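Laminarinase (Aquimarina sp., PDB 6JIA) probably hydrolyses beta-1,3-glucosidic bonds of laminarin. Local coordinates at residues Trp96-Met101 / Ile119-Asn124; Trp100-Asn105 / Pro112-Ile117. One frame throughout, in Å; residues are numbered along the deposited sequence.

Contact 1: residues Trp96-Met101 / Ile119-Asn124; sequences WPAFWM and IMEHVN. With GLC (alpha-D-glucopyranose), chain B.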
ATOM      1  N   TRP A  96       0.880  -6.997  -8.339  1.00 20.57           N
ATOM      2  CA  TRP A  96       0.306  -5.685  -7.921  1.00 18.93           C
ATOM      3  C   TRP A  96       0.607  -5.435  -6.448  1.00 18.17           C
ATOM      4  O   TRP A  96      -0.232  -5.620  -5.575  1.00 18.65           O
ATOM      5  CB  TRP A  96      -1.174  -5.662  -8.285  1.00 18.76           C
ATOM      6  CG  TRP A  96      -1.863  -4.375  -7.950  1.00 18.17           C
ATOM      7  CD1 TRP A  96      -1.308  -3.157  -7.681  1.00 17.35           C
ATOM      8  CD2 TRP A  96      -3.274  -4.198  -7.888  1.00 18.84           C
ATOM      9  NE1 TRP A  96      -2.282  -2.235  -7.433  1.00 17.51           N
ATOM     10  CE2 TRP A  96      -3.501  -2.846  -7.547  1.00 18.96           C
ATOM     11  CE3 TRP A  96      -4.359  -5.046  -8.107  1.00 19.87           C
ATOM     12  CZ2 TRP A  96      -4.790  -2.333  -7.429  1.00 20.12           C
ATOM     13  CZ3 TRP A  96      -5.625  -4.533  -7.975  1.00 20.09           C
ATOM     14  CH2 TRP A  96      -5.833  -3.196  -7.620  1.00 21.09           C
ATOM     15  N   PRO A  97       1.881  -5.129  -6.125  1.00 19.26           N
ATOM     16  CA  PRO A  97       2.267  -4.769  -4.755  1.00 20.51           C
ATOM     17  C   PRO A  97       1.799  -3.352  -4.409  1.00 18.85           C
ATOM     18  O   PRO A  97       1.691  -2.506  -5.343  1.00 17.77           O
ATOM     19  CB  PRO A  97       3.801  -4.811  -4.749  1.00 22.92           C
ATOM     20  CG  PRO A  97       4.242  -4.984  -6.202  1.00 23.10           C
ATOM     21  CD  PRO A  97       3.011  -5.128  -7.056  1.00 21.46           C
ATOM     22  N   ALA A  98       1.518  -3.107  -3.120  1.00 19.27           N
ATOM     23  CA  ALA A  98       1.067  -1.785  -2.673  1.00 19.28           C
ATOM     24  C   ALA A  98       1.533  -1.516  -1.251  1.00 18.84           C
ATOM     25  O   ALA A  98       1.610  -2.435  -0.412  1.00 20.71           O
ATOM     26  CB  ALA A  98      -0.432  -1.682  -2.822  1.00 20.82           C
ATOM     27  N   PHE A  99       1.829  -0.244  -1.034  1.00 20.12           N
ATOM     28  CA  PHE A  99       2.115   0.369   0.271  1.00 19.18           C
ATOM     29  C   PHE A  99       1.199   1.589   0.356  1.00 18.66           C
ATOM     30  O   PHE A  99       1.353   2.512  -0.453  1.00 19.08           O
ATOM     31  CB  PHE A  99       3.606   0.700   0.367  1.00 19.20           C
ATOM     32  CG  PHE A  99       3.989   1.567   1.542  1.00 18.32           C
ATOM     33  CD1 PHE A  99       3.506   1.304   2.806  1.00 19.85           C
ATOM     34  CD2 PHE A  99       4.886   2.608   1.397  1.00 17.67           C
ATOM     35  CE1 PHE A  99       3.926   2.043   3.916  1.00 20.66           C
ATOM     36  CE2 PHE A  99       5.279   3.373   2.501  1.00 19.23           C
ATOM     37  CZ  PHE A  99       4.792   3.099   3.751  1.00 19.59           C
ATOM     38  N   TRP A 100       0.217   1.542   1.246  1.00 19.02           N
ATOM     39  CA  TRP A 100      -0.919   2.488   1.226  1.00 19.75           C
ATOM     40  C   TRP A 100      -1.539   2.671   2.604  1.00 20.07           C
ATOM     41  O   TRP A 100      -1.086   2.073   3.613  1.00 17.39           O
ATOM     42  CB  TRP A 100      -1.944   2.046   0.191  1.00 20.98           C
ATOM     43  CG  TRP A 100      -2.516   0.670   0.323  1.00 19.73           C
ATOM     44  CD1 TRP A 100      -1.865  -0.540   0.276  1.00 19.85           C
ATOM     45  CD2 TRP A 100      -3.915   0.360   0.355  1.00 18.79           C
ATOM     46  NE1 TRP A 100      -2.760  -1.568   0.323  1.00 16.75           N
ATOM     47  CE2 TRP A 100      -4.028  -1.050   0.329  1.00 19.22           C
ATOM     48  CE3 TRP A 100      -5.072   1.131   0.305  1.00 20.61           C
ATOM     49  CZ2 TRP A 100      -5.274  -1.690   0.313  1.00 20.42           C
ATOM     50  CZ3 TRP A 100      -6.300   0.496   0.325  1.00 21.04           C
ATOM     51  CH2 TRP A 100      -6.393  -0.892   0.322  1.00 19.30           C
ATOM     52  N   MET A 101      -2.524   3.530   2.623  1.00 19.77           N
ATOM     53  CA  MET A 101      -3.204   3.958   3.858  1.00 18.92           C
ATOM     54  C   MET A 101      -4.702   4.073   3.576  1.00 17.00           C
ATOM     55  O   MET A 101      -5.044   4.409   2.463  1.00 17.91           O
ATOM     56  CB  MET A 101      -2.623   5.305   4.289  1.00 18.04           C
ATOM     57  CG  MET A 101      -1.115   5.291   4.521  1.00 18.48           C
ATOM     58  SD  MET A 101      -0.618   6.891   5.324  1.00 20.05           S
ATOM     59  CE  MET A 101      -1.025   6.482   7.011  1.00 20.85           C
ATOM     60  N   ILE A 119       0.880   5.163  -1.245  1.00 16.08           N
ATOM     61  CA  ILE A 119       2.257   5.706  -1.201  1.00 17.30           C
ATOM     62  C   ILE A 119       3.101   5.093  -2.313  1.00 17.39           C
ATOM     63  O   ILE A 119       3.931   5.811  -2.934  1.00 17.21           O
ATOM     64  CB  ILE A 119       2.861   5.493   0.189  1.00 18.85           C
ATOM     65  CG1 ILE A 119       2.006   6.152   1.282  1.00 19.70           C
ATOM     66  CG2 ILE A 119       4.293   6.013   0.152  1.00 17.21           C
ATOM     67  CD1 ILE A 119       2.332   5.706   2.685  1.00 18.92           C
ATOM     68  N   MET A 120       2.867   3.826  -2.600  1.00 17.42           N
ATOM     69  CA  MET A 120       3.535   3.117  -3.712  1.00 20.01           C
ATOM     70  C   MET A 120       2.549   2.084  -4.209  1.00 18.72           C
ATOM     71  O   MET A 120       2.050   1.295  -3.370  1.00 18.94           O
ATOM     72  CB  MET A 120       4.817   2.377  -3.296  1.00 19.57           C
ATOM     73  CG  MET A 120       5.581   1.756  -4.405  1.00 20.82           C
ATOM     74  SD  MET A 120       4.918   0.174  -5.008  1.00 21.39           S
ATOM     75  CE  MET A 120       4.929  -0.831  -3.537  1.00 22.72           C
ATOM     76  N   GLU A 121       2.328   2.099  -5.516  1.00 18.20           N
ATOM     77  CA  GLU A 121       1.786   0.935  -6.239  1.00 18.69           C
ATOM     78  C   GLU A 121       2.621   0.667  -7.478  1.00 18.15           C
ATOM     79  O   GLU A 121       3.119   1.585  -8.103  1.00 17.98           O
ATOM     80  CB  GLU A 121       0.337   1.142  -6.658  1.00 19.95           C
ATOM     81  CG  GLU A 121      -0.610   1.201  -5.491  1.00 22.78           C
ATOM     82  CD  GLU A 121      -2.031   1.415  -5.950  1.00 25.80           C
ATOM     83  OE1 GLU A 121      -2.368   2.621  -6.281  1.00 29.41           O
ATOM     84  OE2 GLU A 121      -2.715   0.385  -6.147  1.00 25.19           O
ATOM     85  N   HIS A 122       2.666  -0.590  -7.859  1.00 18.71           N
ATOM     86  CA  HIS A 122       3.320  -1.016  -9.109  1.00 17.67           C
ATOM     87  C   HIS A 122       2.488  -2.151  -9.675  1.00 19.57           C
ATOM     88  O   HIS A 122       1.937  -2.924  -8.854  1.00 18.15           O
ATOM     89  CB  HIS A 122       4.758  -1.451  -8.816  1.00 19.05           C
ATOM     90  CG  HIS A 122       5.481  -1.960 -10.012  1.00 19.12           C
ATOM     91  ND1 HIS A 122       5.551  -3.301 -10.312  1.00 20.90           N
ATOM     92  CD2 HIS A 122       6.128  -1.320 -11.000  1.00 18.95           C
ATOM     93  CE1 HIS A 122       6.228  -3.468 -11.446  1.00 19.04           C
ATOM     94  NE2 HIS A 122       6.594  -2.270 -11.892  1.00 18.88           N
ATOM     95  N   VAL A 123       2.432  -2.219 -11.008  1.00 18.50           N
ATOM     96  CA  VAL A 123       1.770  -3.337 -11.719  1.00 19.45           C
ATOM     97  C   VAL A 123       2.708  -3.938 -12.748  1.00 17.24           C
ATOM     98  O   VAL A 123       3.499  -3.182 -13.405  1.00 21.02           O
ATOM     99  CB  VAL A 123       0.429  -2.893 -12.319  1.00 19.65           C
ATOM    100  CG1 VAL A 123      -0.553  -2.593 -11.205  1.00 21.96           C
ATOM    101  CG2 VAL A 123       0.571  -1.704 -13.255  1.00 22.24           C
ATOM    102  N   ASN A 124       2.560  -5.246 -12.928  1.00 18.45           N
ATOM    103  CA  ASN A 124       3.113  -5.946 -14.102  1.00 17.30           C
ATOM    104  C   ASN A 124       4.619  -5.708 -14.148  1.00 18.92           C
ATOM    105  O   ASN A 124       5.298  -5.950 -13.096  1.00 20.39           O
ATOM    106  CB  ASN A 124       2.328  -5.545 -15.352  1.00 20.85           C
ATOM    107  CG  ASN A 124       0.871  -5.944 -15.259  1.00 20.38           C
ATOM    108  OD1 ASN A 124       0.558  -7.006 -14.724  1.00 19.39           O
ATOM    109  ND2 ASN A 124      -0.011  -5.079 -15.730  1.00 21.45           N
TER
HETATM  110  C1  GLC B   1      -6.062   1.694  -3.984  1.00 23.08           C
HETATM  111  C2  GLC B   1      -7.303   0.947  -4.445  1.00 24.47           C
HETATM  112  C3  GLC B   1      -7.582  -0.264  -3.616  1.00 23.61           C
HETATM  113  C4  GLC B   1      -6.389  -1.169  -3.625  1.00 21.62           C
HETATM  114  C5  GLC B   1      -5.175  -0.377  -3.009  1.00 20.80           C
HETATM  115  C6  GLC B   1      -3.855  -1.177  -3.042  1.00 21.49           C
HETATM  116  O1  GLC B   1      -6.278   2.392  -2.755  1.00 24.61           O
HETATM  117  O2  GLC B   1      -8.338   1.871  -4.550  1.00 19.87           O
HETATM  118  O3  GLC B   1      -8.724  -0.941  -4.166  1.00 20.22           O
HETATM  119  O4  GLC B   1      -6.663  -2.385  -2.953  1.00 20.66           O
HETATM  120  O5  GLC B   1      -4.976   0.753  -3.918  1.00 21.78           O
HETATM  121  O6  GLC B   1      -3.515  -1.616  -4.366  1.00 22.78           O

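Contact 2: residues Trp100-Asn105 / Pro112-Ile117; sequences WMLGDN and PACGAI. With GLC (alpha-D-glucopyranose), chain B.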
ATOM      1  N   TRP A 100       0.217   1.542   1.246  1.00 19.02           N
ATOM      2  CA  TRP A 100      -0.919   2.488   1.226  1.00 19.75           C
ATOM      3  C   TRP A 100      -1.539   2.671   2.604  1.00 20.07           C
ATOM      4  O   TRP A 100      -1.086   2.073   3.613  1.00 17.39           O
ATOM      5  CB  TRP A 100      -1.944   2.046   0.191  1.00 20.98           C
ATOM      6  CG  TRP A 100      -2.516   0.670   0.323  1.00 19.73           C
ATOM      7  CD1 TRP A 100      -1.865  -0.540   0.276  1.00 19.85           C
ATOM      8  CD2 TRP A 100      -3.915   0.360   0.355  1.00 18.79           C
ATOM      9  NE1 TRP A 100      -2.760  -1.568   0.323  1.00 16.75           N
ATOM     10  CE2 TRP A 100      -4.028  -1.050   0.329  1.00 19.22           C
ATOM     11  CE3 TRP A 100      -5.072   1.131   0.305  1.00 20.61           C
ATOM     12  CZ2 TRP A 100      -5.274  -1.690   0.313  1.00 20.42           C
ATOM     13  CZ3 TRP A 100      -6.300   0.496   0.325  1.00 21.04           C
ATOM     14  CH2 TRP A 100      -6.393  -0.892   0.322  1.00 19.30           C
ATOM     15  N   MET A 101      -2.524   3.530   2.623  1.00 19.77           N
ATOM     16  CA  MET A 101      -3.204   3.958   3.858  1.00 18.92           C
ATOM     17  C   MET A 101      -4.702   4.073   3.576  1.00 17.00           C
ATOM     18  O   MET A 101      -5.044   4.409   2.463  1.00 17.91           O
ATOM     19  CB  MET A 101      -2.623   5.305   4.289  1.00 18.04           C
ATOM     20  CG  MET A 101      -1.115   5.291   4.521  1.00 18.48           C
ATOM     21  SD  MET A 101      -0.618   6.891   5.324  1.00 20.05           S
ATOM     22  CE  MET A 101      -1.025   6.482   7.011  1.00 20.85           C
ATOM     23  N   LEU A 102      -5.517   3.830   4.591  1.00 19.60           N
ATOM     24  CA  LEU A 102      -6.995   3.969   4.613  1.00 18.90           C
ATOM     25  C   LEU A 102      -7.389   4.781   5.849  1.00 18.23           C
ATOM     26  O   LEU A 102      -6.799   4.576   6.929  1.00 18.66           O
ATOM     27  CB  LEU A 102      -7.642   2.589   4.661  1.00 19.42           C
ATOM     28  CG  LEU A 102      -7.709   1.811   3.350  1.00 19.09           C
ATOM     29  CD1 LEU A 102      -8.204   0.368   3.633  1.00 19.53           C
ATOM     30  CD2 LEU A 102      -8.617   2.511   2.345  1.00 19.23           C
ATOM     31  N   GLY A 103      -8.447   5.564   5.728  1.00 20.46           N
ATOM     32  CA  GLY A 103      -9.072   6.232   6.875  1.00 21.90           C
ATOM     33  C   GLY A 103      -9.554   5.201   7.892  1.00 22.92           C
ATOM     34  O   GLY A 103     -10.227   4.245   7.499  1.00 21.51           O
ATOM     35  N   ASP A 104      -9.224   5.419   9.161  1.00 23.99           N
ATOM     36  CA  ASP A 104      -9.756   4.699  10.346  1.00 24.33           C
ATOM     37  C   ASP A 104     -11.280   4.551  10.259  1.00 22.78           C
ATOM     38  O   ASP A 104     -11.794   3.527  10.753  1.00 26.92           O
ATOM     39  CB  ASP A 104      -9.486   5.475  11.632  1.00 29.91           C
ATOM     40  CG  ASP A 104      -8.120   5.186  12.183  1.00 33.06           C
ATOM     41  OD1 ASP A 104      -7.404   4.398  11.532  1.00 39.12           O
ATOM     42  OD2 ASP A 104      -7.800   5.738  13.254  1.00 37.68           O
ATOM     43  N   ASN A 105     -11.975   5.518   9.686  1.00 20.97           N
ATOM     44  CA  ASN A 105     -13.458   5.513   9.679  1.00 22.96           C
ATOM     45  C   ASN A 105     -14.010   4.639   8.557  1.00 25.40           C
ATOM     46  O   ASN A 105     -15.246   4.575   8.415  1.00 26.66           O
ATOM     47  CB  ASN A 105     -14.044   6.904   9.587  1.00 26.75           C
ATOM     48  CG  ASN A 105     -13.682   7.605   8.292  1.00 32.30           C
ATOM     49  OD1 ASN A 105     -13.039   7.044   7.365  1.00 29.86           O
ATOM     50  ND2 ASN A 105     -14.074   8.864   8.251  1.00 30.89           N
ATOM     51  N   PRO A 112     -15.210   4.678  -1.020  1.00 24.22           N
ATOM     52  CA  PRO A 112     -14.049   5.531  -0.813  1.00 22.43           C
ATOM     53  C   PRO A 112     -14.264   6.753   0.085  1.00 19.81           C
ATOM     54  O   PRO A 112     -13.404   7.533   0.118  1.00 21.70           O
ATOM     55  CB  PRO A 112     -13.788   6.032  -2.235  1.00 26.37           C
ATOM     56  CG  PRO A 112     -15.177   6.156  -2.858  1.00 26.81           C
ATOM     57  CD  PRO A 112     -16.061   5.181  -2.115  1.00 25.32           C
ATOM     58  N   ALA A 113     -15.360   6.868   0.810  1.00 21.61           N
ATOM     59  CA  ALA A 113     -15.595   8.029   1.730  1.00 22.27           C
ATOM     60  C   ALA A 113     -14.424   8.168   2.736  1.00 23.38           C
ATOM     61  O   ALA A 113     -14.048   9.320   3.130  1.00 24.46           O
ATOM     62  CB  ALA A 113     -16.908   7.873   2.460  1.00 22.37           C
ATOM     63  N   CYS A 114     -13.883   7.046   3.195  1.00 20.95           N
ATOM     64  CA  CYS A 114     -12.799   6.980   4.218  1.00 21.63           C
ATOM     65  C   CYS A 114     -11.514   7.615   3.687  1.00 22.70           C
ATOM     66  O   CYS A 114     -10.676   8.054   4.507  1.00 23.28           O
ATOM     67  CB  CYS A 114     -12.537   5.552   4.677  1.00 23.31           C
ATOM     68  SG  CYS A 114     -12.020   4.467   3.321  1.00 23.45           S
ATOM     69  N   GLY A 115     -11.359   7.653   2.365  1.00 22.16           N
ATOM     70  CA  GLY A 115     -10.111   8.057   1.713  1.00 23.83           C
ATOM     71  C   GLY A 115      -9.065   6.938   1.686  1.00 23.11           C
ATOM     72  O   GLY A 115      -8.992   6.093   2.614  1.00 22.67           O
ATOM     73  N   ALA A 116      -8.201   7.004   0.688  1.00 21.76           N
ATOM     74  CA  ALA A 116      -6.999   6.160   0.576  1.00 19.74           C
ATOM     75  C   ALA A 116      -5.845   6.997   0.050  1.00 19.30           C
ATOM     76  O   ALA A 116      -6.054   7.816  -0.866  1.00 19.52           O
ATOM     77  CB  ALA A 116      -7.306   4.989  -0.325  1.00 20.15           C
ATOM     78  N   ILE A 117      -4.668   6.810   0.634  1.00 17.41           N
ATOM     79  CA  ILE A 117      -3.392   7.373   0.138  1.00 18.23           C
ATOM     80  C   ILE A 117      -2.524   6.192  -0.262  1.00 19.35           C
ATOM     81  O   ILE A 117      -2.058   5.498   0.658  1.00 21.06           O
ATOM     82  CB  ILE A 117      -2.661   8.209   1.197  1.00 19.48           C
ATOM     83  CG1 ILE A 117      -3.598   9.187   1.921  1.00 19.96           C
ATOM     84  CG2 ILE A 117      -1.489   8.925   0.525  1.00 19.73           C
ATOM     85  CD1 ILE A 117      -2.919   9.847   3.127  1.00 19.20           C
TER
HETATM   86  C1  GLC B   1      -6.062   1.694  -3.984  1.00 23.08           C
HETATM   87  C2  GLC B   1      -7.303   0.947  -4.445  1.00 24.47           C
HETATM   88  C3  GLC B   1      -7.582  -0.264  -3.616  1.00 23.61           C
HETATM   89  C4  GLC B   1      -6.389  -1.169  -3.625  1.00 21.62           C
HETATM   90  C5  GLC B   1      -5.175  -0.377  -3.009  1.00 20.80           C
HETATM   91  C6  GLC B   1      -3.855  -1.177  -3.042  1.00 21.49           C
HETATM   92  O1  GLC B   1      -6.278   2.392  -2.755  1.00 24.61           O
HETATM   93  O2  GLC B   1      -8.338   1.871  -4.550  1.00 19.87           O
HETATM   94  O3  GLC B   1      -8.724  -0.941  -4.166  1.00 20.22           O
HETATM   95  O4  GLC B   1      -6.663  -2.385  -2.953  1.00 20.66           O
HETATM   96  O5  GLC B   1      -4.976   0.753  -3.918  1.00 21.78           O
HETATM   97  O6  GLC B   1      -3.515  -1.616  -4.366  1.00 22.78           O

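Contact 1: residues Trp96-Met101 / Ile119-Asn124
Glu121 OE2 is gripped twice: the indole NE1 of Trp96 donates to it at 3.0 Å, and the bound glucose donates through GLC O6, which lies 2.8 Å from Glu121 OE2. The run 96-101 is strand, and the short strand 120-121 pairs with it antiparallel on the concave side of the beta-sandwich jelly roll of glycoside hydrolase family 16. Their pairing is a worked example of a classic beta bulge: two residues, Ile119 and Met120, stand opposite the single residue Phe99. Carbonyl O of Phe99 receives Met120 N at 2.9 Å and, more weakly, Ile119 N, while Phe99 N gives a nearly straight bond (173°) to Met120 O. An extra residue accommodated in this way is consistent with the bulged active-site strand of laminarinase-type enzymes.

On the face carrying Ala98 and Glu121, the carboxylate lies at the rim of the Trp96 ring, the two planes only 28° apart; NE1 points at OE2 almost in the ring plane but approaches from the anti side, well out of the carboxylate plane. With CG anti to the backbone N (chi1 -178°), the indole runs alongside Glu121. Val123 CG1 lies over one indole face, 3.6 Å from Trp96 CD1, and Trp209 meets the same ring steeply. OE1 of Glu121 is near Asp118 OD2, and Asp118 also binds the sugar.

The opposite face is apolar. Phe99, turned into the interior of the sandwich, packs on strand 81-88 and strand 197-205, while Ile119 crosses it at a slant. Ile119 also touches Met101, whose CG is 3.9 Å from Ile119 CD1. That same CD1 methyl rests over the Phe99 ring, displaced toward its rim, with CZ of Phe99 3.7 Å away.

Contact 2: residues Trp100-Asn105 / Pro112-Ile117
Leu102 and Ala116 meet as a non-hydrogen-bonded antiparallel pair, and their fit shows how a small residue makes a hollow for a branched neighbour. The CD2 methyl of Leu102 settles into the shallow dip formed by Ala116 CB at 3.9 Å, the sulfur of Cys114 and the bare backbone of Gly115, touching the carbonyl O of Gly115 as well. Leu102 CG lies beside its own backbone N (chi1 -78°), which swings the branch across toward that strand.

Past this pair the shapes are reversed. Gly103 has no side chain, and the Cys114 carbonyl O presses within 3.4 Å of Gly103 CA. Cys114 projects toward the opposing segment: its CB meets Asn105 OD1 at 3.1 Å, and Ile106 and Val109 of helix 106-109 touch it. A type I turn from Pro112, preceded by a cis peptide, to Gly115 presents Cys114 to the opposing segment; Gly115 leaves the turn with a positive phi of 80°. Its carbonyl O accepts Gly103 N at 3.2 Å, a bond made at the last residue of strand 95-103.

On the other face, which carries Met101 and Ile117, these two form a hydrogen-bonded pair, with Ile117 N 3.0 Å from Met101 O and their CB atoms 4.2 Å apart inside the sandwich.

On the Leu102 side, Trp100 gives its broad indole face to the glucose, C6 lying 3.4 Å from Trp100 CE2, while Asn202 holds NE1. Ala116 CB borders the same sugar near O1. An aromatic platform beside a carbohydrate on the concave sheet is typical of the substrate cleft of family 16 enzymes.

In the fold
Followed from the N terminus, strand 95-103 supplies the first side of both contacts, its earlier part for contact 1 and its later part for contact 2, with Trp100 and Met101 shared. The chain then passes through helix 106-109 and returns antiparallel to strand 95-103. Contact 2 closes the short inner loop carrying that helix; contact 1 closes the longer one, so contact 2 nests within it. The bulge at Ile119 separates strands 116-118 and 120-121, which stay on the same partner. Together the contacts fasten these two short strands to one edge of strand 95-103, whose other edge pairs with strand 197-205, and both border the same bound glucose.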